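Local coordinates for protein AP endonuclease, family 2 (Brucella melitensis biovar Abortus, PDB 3NGF) that probably interconverts hydroxypyruvate and tartronate semialdehyde as a manganese-binding isomerase with a TIM-barrel fold related to the family 2 AP endonucleases, at residues 71-84 with 113-125. Sequence-based numbering, arbitrary orientation.
Sequences PGDWAAGERGMAAI and MSGITEGLDRKAC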
ATOM      1  N   PRO A  71       7.348 -10.805   1.484  1.00 13.24           N
ATOM      2  CA  PRO A  71       8.517  -9.944   1.257  1.00 13.52           C
ATOM      3  C   PRO A  71       9.889 -10.641   1.218  1.00 14.18           C
ATOM      4  O   PRO A  71      10.906  -9.978   0.986  1.00 13.09           O
ATOM      5  CB  PRO A  71       8.466  -9.049   2.475  1.00 13.71           C
ATOM      6  CG  PRO A  71       8.019  -9.951   3.535  1.00 14.59           C
ATOM      7  CD  PRO A  71       7.013 -10.870   2.913  1.00 12.94           C
ATOM      8  N   GLY A  72       9.909 -11.950   1.442  1.00 15.11           N
ATOM      9  CA  GLY A  72      11.162 -12.679   1.700  1.00 17.19           C
ATOM     10  C   GLY A  72      11.445 -12.724   3.195  1.00 18.59           C
ATOM     11  O   GLY A  72      10.521 -12.716   3.996  1.00 19.10           O
ATOM     12  N   ASP A  73      12.716 -12.753   3.568  1.00 20.55           N
ATOM     13  CA  ASP A  73      13.125 -12.862   4.972  1.00 22.46           C
ATOM     14  C   ASP A  73      13.192 -11.472   5.620  1.00 22.50           C
ATOM     15  O   ASP A  73      14.244 -10.847   5.634  1.00 22.73           O
ATOM     16  CB  ASP A  73      14.494 -13.553   5.043  1.00 23.09           C
ATOM     17  CG  ASP A  73      14.906 -13.949   6.450  1.00 26.90           C
ATOM     18  OD1 ASP A  73      14.245 -13.561   7.444  1.00 26.35           O
ATOM     19  OD2 ASP A  73      15.932 -14.672   6.545  1.00 30.07           O
ATOM     20  N   TRP A  74      12.066 -11.006   6.146  1.00 23.78           N
ATOM     21  CA  TRP A  74      11.958  -9.651   6.735  1.00 24.89           C
ATOM     22  C   TRP A  74      12.906  -9.441   7.912  1.00 26.62           C
ATOM     23  O   TRP A  74      13.606  -8.417   7.995  1.00 27.28           O
ATOM     24  CB  TRP A  74      10.532  -9.377   7.185  1.00 24.76           C
ATOM     25  CG  TRP A  74      10.277  -7.918   7.540  1.00 27.36           C
ATOM     26  CD1 TRP A  74      10.464  -7.325   8.762  1.00 30.41           C
ATOM     27  CD2 TRP A  74       9.806  -6.886   6.663  1.00 27.59           C
ATOM     28  NE1 TRP A  74      10.130  -5.992   8.697  1.00 30.67           N
ATOM     29  CE2 TRP A  74       9.727  -5.694   7.425  1.00 28.99           C
ATOM     30  CE3 TRP A  74       9.455  -6.846   5.311  1.00 25.18           C
ATOM     31  CZ2 TRP A  74       9.308  -4.478   6.874  1.00 29.42           C
ATOM     32  CZ3 TRP A  74       9.026  -5.645   4.770  1.00 25.63           C
ATOM     33  CH2 TRP A  74       8.950  -4.476   5.549  1.00 27.82           C
ATOM     34  N   ALA A  75      12.919 -10.417   8.819  1.00 27.57           N
ATOM     35  CA  ALA A  75      13.834 -10.412   9.962  1.00 29.68           C
ATOM     36  C   ALA A  75      15.288 -10.232   9.532  1.00 30.52           C
ATOM     37  O   ALA A  75      16.057  -9.573  10.232  1.00 32.20           O
ATOM     38  CB  ALA A  75      13.672 -11.696  10.785  1.00 30.30           C
ATOM     39  N   ALA A  76      15.673 -10.797   8.384  1.00 30.28           N
ATOM     40  CA  ALA A  76      17.045 -10.635   7.876  1.00 30.95           C
ATOM     41  C   ALA A  76      17.267  -9.350   7.064  1.00 30.31           C
ATOM     42  O   ALA A  76      18.333  -9.177   6.470  1.00 31.38           O
ATOM     43  CB  ALA A  76      17.457 -11.851   7.051  1.00 31.53           C
ATOM     44  N   GLY A  77      16.278  -8.455   7.036  1.00 28.90           N
ATOM     45  CA  GLY A  77      16.404  -7.179   6.320  1.00 27.31           C
ATOM     46  C   GLY A  77      15.844  -7.147   4.898  1.00 25.01           C
ATOM     47  O   GLY A  77      15.958  -6.125   4.217  1.00 24.92           O
ATOM     48  N   GLU A  78      15.259  -8.249   4.426  1.00 23.23           N
ATOM     49  CA  GLU A  78      14.682  -8.266   3.064  1.00 21.23           C
ATOM     50  C   GLU A  78      13.387  -7.442   2.998  1.00 19.64           C
ATOM     51  O   GLU A  78      12.574  -7.465   3.914  1.00 18.54           O
ATOM     52  CB  GLU A  78      14.456  -9.708   2.557  1.00 20.99           C
ATOM     53  CG  GLU A  78      15.729 -10.517   2.611  1.00 22.65           C
ATOM     54  CD  GLU A  78      15.711 -11.782   1.771  1.00 22.33           C
ATOM     55  OE1 GLU A  78      14.636 -12.384   1.563  1.00 21.95           O
ATOM     56  OE2 GLU A  78      16.806 -12.195   1.355  1.00 26.05           O
ATOM     57  N   ARG A  79      13.238  -6.692   1.906  1.00 17.43           N
ATOM     58  CA  ARG A  79      12.102  -5.792   1.694  1.00 17.13           C
ATOM     59  C   ARG A  79      11.511  -6.034   0.307  1.00 14.75           C
ATOM     60  O   ARG A  79      11.278  -5.105  -0.467  1.00 15.35           O
ATOM     61  CB  ARG A  79      12.559  -4.340   1.853  1.00 17.53           C
ATOM     62  CG  ARG A  79      13.196  -4.064   3.205  1.00 21.33           C
ATOM     63  CD  ARG A  79      12.122  -4.079   4.284  1.00 22.00           C
ATOM     64  NE  ARG A  79      12.629  -3.739   5.615  1.00 25.01           N
ATOM     65  CZ  ARG A  79      13.042  -4.616   6.536  1.00 29.38           C
ATOM     66  NH1 ARG A  79      13.046  -5.934   6.299  1.00 29.75           N
ATOM     67  NH2 ARG A  79      13.480  -4.172   7.714  1.00 32.02           N
ATOM     68  N   GLY A  80      11.248  -7.301  -0.004  1.00 13.86           N
ATOM     69  CA  GLY A  80      10.698  -7.675  -1.314  1.00 11.89           C
ATOM     70  C   GLY A  80      11.770  -8.235  -2.233  1.00 12.42           C
ATOM     71  O   GLY A  80      12.950  -8.130  -1.946  1.00 13.22           O
ATOM     72  N   MET A  81      11.353  -8.836  -3.340  0.50 12.09           N
ATOM     73  CA  MET A  81      12.317  -9.377  -4.303  0.50 13.03           C
ATOM     74  C   MET A  81      11.939  -9.157  -5.764  0.50 12.92           C
ATOM     75  O   MET A  81      12.636  -9.660  -6.659  0.50 13.40           O
ATOM     76  CB  MET A  81      12.471 -10.864  -4.063  0.50 13.57           C
ATOM     77  CG  MET A  81      11.235 -11.632  -4.448  0.50 13.14           C
ATOM     78  SD  MET A  81      11.177 -13.165  -3.538  0.50 13.68           S
ATOM     79  CE  MET A  81      10.843 -12.583  -1.872  0.50 11.85           C
ATOM     80  N   ALA A  82      10.874  -8.397  -6.026  1.00 12.28           N
ATOM     81  CA  ALA A  82      10.392  -8.208  -7.425  1.00 12.66           C
ATOM     82  C   ALA A  82      11.480  -7.701  -8.374  1.00 13.04           C
ATOM     83  O   ALA A  82      11.476  -8.060  -9.548  1.00 13.21           O
ATOM     84  CB  ALA A  82       9.180  -7.291  -7.510  1.00 11.92           C
ATOM     85  N   ALA A  83      12.435  -6.919  -7.861  1.00 13.94           N
ATOM     86  CA  ALA A  83      13.498  -6.350  -8.709  1.00 14.96           C
ATOM     87  C   ALA A  83      14.856  -7.034  -8.551  1.00 15.61           C
ATOM     88  O   ALA A  83      15.860  -6.462  -8.948  1.00 16.76           O
ATOM     89  CB  ALA A  83      13.650  -4.819  -8.450  1.00 15.15           C
ATOM     90  N   ILE A  84      14.901  -8.234  -7.975  1.00 15.03           N
ATOM     91  CA  ILE A  84      16.185  -8.903  -7.713  1.00 15.72           C
ATOM     92  C   ILE A  84      16.375 -10.107  -8.624  1.00 16.46           C
ATOM     93  O   ILE A  84      15.740 -11.152  -8.445  1.00 16.23           O
ATOM     94  CB  ILE A  84      16.314  -9.319  -6.235  1.00 15.39           C
ATOM     95  CG1 ILE A  84      16.278  -8.070  -5.333  1.00 15.98           C
ATOM     96  CG2 ILE A  84      17.600 -10.084  -5.992  1.00 16.43           C
ATOM     97  CD1 ILE A  84      16.415  -8.361  -3.824  1.00 17.30           C
ATOM     98  N   MET A 113       6.363  -5.845  -3.345  1.00 10.23           N
ATOM     99  CA  MET A 113       7.581  -5.144  -2.940  1.00 10.89           C
ATOM    100  C   MET A 113       8.771  -5.525  -3.839  1.00 10.93           C
ATOM    101  O   MET A 113       8.862  -6.654  -4.343  1.00 10.68           O
ATOM    102  CB  MET A 113       7.895  -5.439  -1.470  1.00 11.09           C
ATOM    103  CG  MET A 113       6.783  -4.972  -0.493  1.00 12.85           C
ATOM    104  SD  MET A 113       7.397  -4.998   1.195  1.00 17.86           S
ATOM    105  CE  MET A 113       8.466  -3.579   1.229  1.00 18.16           C
ATOM    106  N   SER A 114       9.678  -4.578  -4.027  1.00 11.32           N
ATOM    107  CA  SER A 114      10.749  -4.716  -5.017  1.00 11.87           C
ATOM    108  C   SER A 114      12.107  -5.156  -4.469  1.00 12.69           C
ATOM    109  O   SER A 114      12.892  -5.781  -5.190  1.00 12.93           O
ATOM    110  CB  SER A 114      10.918  -3.417  -5.831  1.00 12.65           C
ATOM    111  OG  SER A 114       9.898  -3.282  -6.812  1.00 12.38           O
ATOM    112  N   GLY A 115      12.410  -4.789  -3.226  1.00 13.09           N
ATOM    113  CA  GLY A 115      13.665  -5.181  -2.592  1.00 13.92           C
ATOM    114  C   GLY A 115      14.628  -4.016  -2.483  1.00 15.04           C
ATOM    115  O   GLY A 115      14.459  -2.980  -3.141  1.00 14.38           O
ATOM    116  N   ILE A 116      15.641  -4.212  -1.643  1.00 16.53           N
ATOM    117  CA  ILE A 116      16.816  -3.353  -1.574  1.00 17.37           C
ATOM    118  C   ILE A 116      17.755  -3.775  -2.716  1.00 18.69           C
ATOM    119  O   ILE A 116      18.290  -4.905  -2.696  1.00 19.73           O
ATOM    120  CB  ILE A 116      17.558  -3.519  -0.217  1.00 19.00           C
ATOM    121  CG1 ILE A 116      16.634  -3.246   0.973  1.00 18.70           C
ATOM    122  CG2 ILE A 116      18.819  -2.642  -0.150  1.00 19.38           C
ATOM    123  CD1 ILE A 116      15.995  -1.896   0.953  1.00 19.30           C
ATOM    124  N   THR A 117      17.961  -2.873  -3.677  1.00 17.85           N
ATOM    125  CA  THR A 117      18.737  -3.145  -4.896  1.00 19.28           C
ATOM    126  C   THR A 117      20.043  -2.340  -5.016  1.00 20.52           C
ATOM    127  O   THR A 117      20.733  -2.418  -6.044  1.00 21.76           O
ATOM    128  CB  THR A 117      17.880  -2.879  -6.130  1.00 18.11           C
ATOM    129  OG1 THR A 117      17.385  -1.530  -6.092  1.00 17.58           O
ATOM    130  CG2 THR A 117      16.717  -3.875  -6.171  1.00 17.46           C
ATOM    131  N   GLU A 118      20.379  -1.573  -3.980  0.50 24.60           N
ATOM    132  CA  GLU A 118      21.641  -0.839  -3.934  0.50 26.99           C
ATOM    133  C   GLU A 118      22.796  -1.819  -4.128  0.50 27.79           C
ATOM    134  O   GLU A 118      22.819  -2.879  -3.511  0.50 27.65           O
ATOM    135  CB  GLU A 118      21.792  -0.126  -2.587  0.50 28.70           C
ATOM    136  CG  GLU A 118      23.144   0.564  -2.391  0.50 32.49           C
ATOM    137  CD  GLU A 118      23.358   1.715  -3.362  0.50 34.75           C
ATOM    138  OE1 GLU A 118      22.479   1.946  -4.222  0.50 35.32           O
ATOM    139  OE2 GLU A 118      24.405   2.393  -3.267  0.50 38.71           O
ATOM    140  N   GLY A 119      23.733  -1.476  -5.006  1.00 29.13           N
ATOM    141  CA  GLY A 119      24.877  -2.355  -5.293  1.00 30.38           C
ATOM    142  C   GLY A 119      24.600  -3.423  -6.349  1.00 29.63           C
ATOM    143  O   GLY A 119      25.508  -4.177  -6.732  1.00 31.26           O
ATOM    144  N   LEU A 120      23.365  -3.499  -6.830  1.00 26.63           N
ATOM    145  CA  LEU A 120      23.050  -4.362  -7.965  1.00 25.75           C
ATOM    146  C   LEU A 120      23.033  -3.534  -9.247  1.00 25.74           C
ATOM    147  O   LEU A 120      22.923  -2.302  -9.205  1.00 25.04           O
ATOM    148  CB  LEU A 120      21.708  -5.071  -7.763  1.00 23.42           C
ATOM    149  CG  LEU A 120      21.566  -5.999  -6.555  1.00 23.64           C
ATOM    150  CD1 LEU A 120      20.181  -6.693  -6.597  1.00 20.14           C
ATOM    151  CD2 LEU A 120      22.691  -7.040  -6.486  1.00 25.40           C
ATOM    152  N   ASP A 121      23.173  -4.215 -10.385  1.00 25.86           N
ATOM    153  CA  ASP A 121      23.102  -3.556 -11.690  1.00 26.22           C
ATOM    154  C   ASP A 121      21.667  -3.053 -11.962  1.00 24.48           C
ATOM    155  O   ASP A 121      20.709  -3.833 -11.944  1.00 22.75           O
ATOM    156  CB  ASP A 121      23.578  -4.508 -12.793  1.00 27.94           C
ATOM    157  CG  ASP A 121      23.502  -3.880 -14.171  1.00 29.52           C
ATOM    158  OD1 ASP A 121      24.381  -3.065 -14.522  1.00 33.88           O
ATOM    159  OD2 ASP A 121      22.546  -4.196 -14.902  1.00 28.78           O
ATOM    160  N   ARG A 122      21.527  -1.749 -12.193  1.00 24.49           N
ATOM    161  CA  ARG A 122      20.208  -1.127 -12.309  1.00 23.31           C
ATOM    162  C   ARG A 122      19.396  -1.707 -13.461  1.00 22.64           C
ATOM    163  O   ARG A 122      18.215  -1.991 -13.302  1.00 21.14           O
ATOM    164  CB  ARG A 122      20.332   0.393 -12.464  1.00 24.75           C
ATOM    165  CG  ARG A 122      18.994   1.117 -12.466  1.00 23.70           C
ATOM    166  CD  ARG A 122      18.321   1.006 -11.097  1.00 22.71           C
ATOM    167  NE  ARG A 122      16.949   1.514 -11.089  1.00 22.31           N
ATOM    168  CZ  ARG A 122      16.201   1.654  -9.998  1.00 21.68           C
ATOM    169  NH1 ARG A 122      14.957   2.120 -10.106  1.00 21.74           N
ATOM    170  NH2 ARG A 122      16.690   1.354  -8.790  1.00 21.38           N
ATOM    171  N   LYS A 123      20.030  -1.898 -14.614  1.00 24.46           N
ATOM    172  CA  LYS A 123      19.341  -2.433 -15.775  1.00 24.49           C
ATOM    173  C   LYS A 123      18.806  -3.848 -15.507  1.00 22.40           C
ATOM    174  O   LYS A 123      17.675  -4.149 -15.866  1.00 20.82           O
ATOM    175  CB  LYS A 123      20.262  -2.412 -17.010  1.00 27.39           C
ATOM    176  CG  LYS A 123      19.597  -2.852 -18.319  1.00 31.15           C
ATOM    177  CD  LYS A 123      20.622  -2.915 -19.475  1.00 37.59           C
ATOM    178  CE  LYS A 123      20.017  -3.509 -20.759  1.00 41.47           C
ATOM    179  NZ  LYS A 123      19.924  -5.007 -20.741  1.00 42.90           N
ATOM    180  N   ALA A 124      19.608  -4.704 -14.877  1.00 22.55           N
ATOM    181  CA  ALA A 124      19.160  -6.065 -14.533  1.00 21.80           C
ATOM    182  C   ALA A 124      17.965  -5.991 -13.588  1.00 19.14           C
ATOM    183  O   ALA A 124      17.011  -6.773 -13.710  1.00 17.92           O
ATOM    184  CB  ALA A 124      20.274  -6.860 -13.874  1.00 23.04           C
ATOM    185  N   CYS A 125      18.012  -5.061 -12.643  1.00 18.50           N
ATOM    186  CA  CYS A 125      16.922  -4.931 -11.680  1.00 17.05           C
ATOM    187  C   CYS A 125      15.608  -4.512 -12.327  1.00 16.51           C
ATOM    188  O   CYS A 125      14.539  -5.067 -12.011  1.00 14.96           O
ATOM    189  CB  CYS A 125      17.273  -3.925 -10.574  1.00 17.44           C
ATOM    190  SG  CYS A 125      18.569  -4.479  -9.420  1.00 19.00           S
TER
HETATM  191  O   HOH W   1      15.308  -6.850  -0.237  1.00 19.06           O
HETATM  192  O   HOH W   2       8.353  -9.216  -3.160  1.00 11.65           O
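The carbonyl oxygen of M113 is gripped by A82 N at 3.1 Å, in the carbonyl plane and on a lone pair, with a long, weak bond from M81 N beside it; a water that accepts from M81 N is placed where it can donate to M113 O. One residue on, A83 N gives S114 O a fairly straight bond of 2.9 Å, again on a lone pair. A second water ties R79 N and G80 O to I116 N. The bare CA of G80 packs directly on M113 CB, 3.6 Å away.

The M113 chain bends at its last torsion (chi3 74°), bringing CE to within 3.6 Å of R79 O while SD meets the edge of the W74 six-membered ring, 4.0 Å from CZ3, a Met-aromatic contact. One face of the indole carries R79 NH1, 3.4 Å above the plane and over its middle, which also bonds in the guanidinium plane to W74 O and E78 O, fixing the group's rotation. R79 CG runs alongside I116 CG1. Farther along, A83 CB packs against S114 CB and T117 CG2, and A83 O takes a CA-H...O contact from C125 CA at 3.3 Å, in the helix 122-140.

These loops follow barrel strands 63-68 and 109-111 at the C-terminal, catalytic end, and M113 lies about 6 Å, side chain to side chain, from the manganese ligand E150. Backbone bonds and bridging waters thus join two neighbouring loops into one wall beside the metal site.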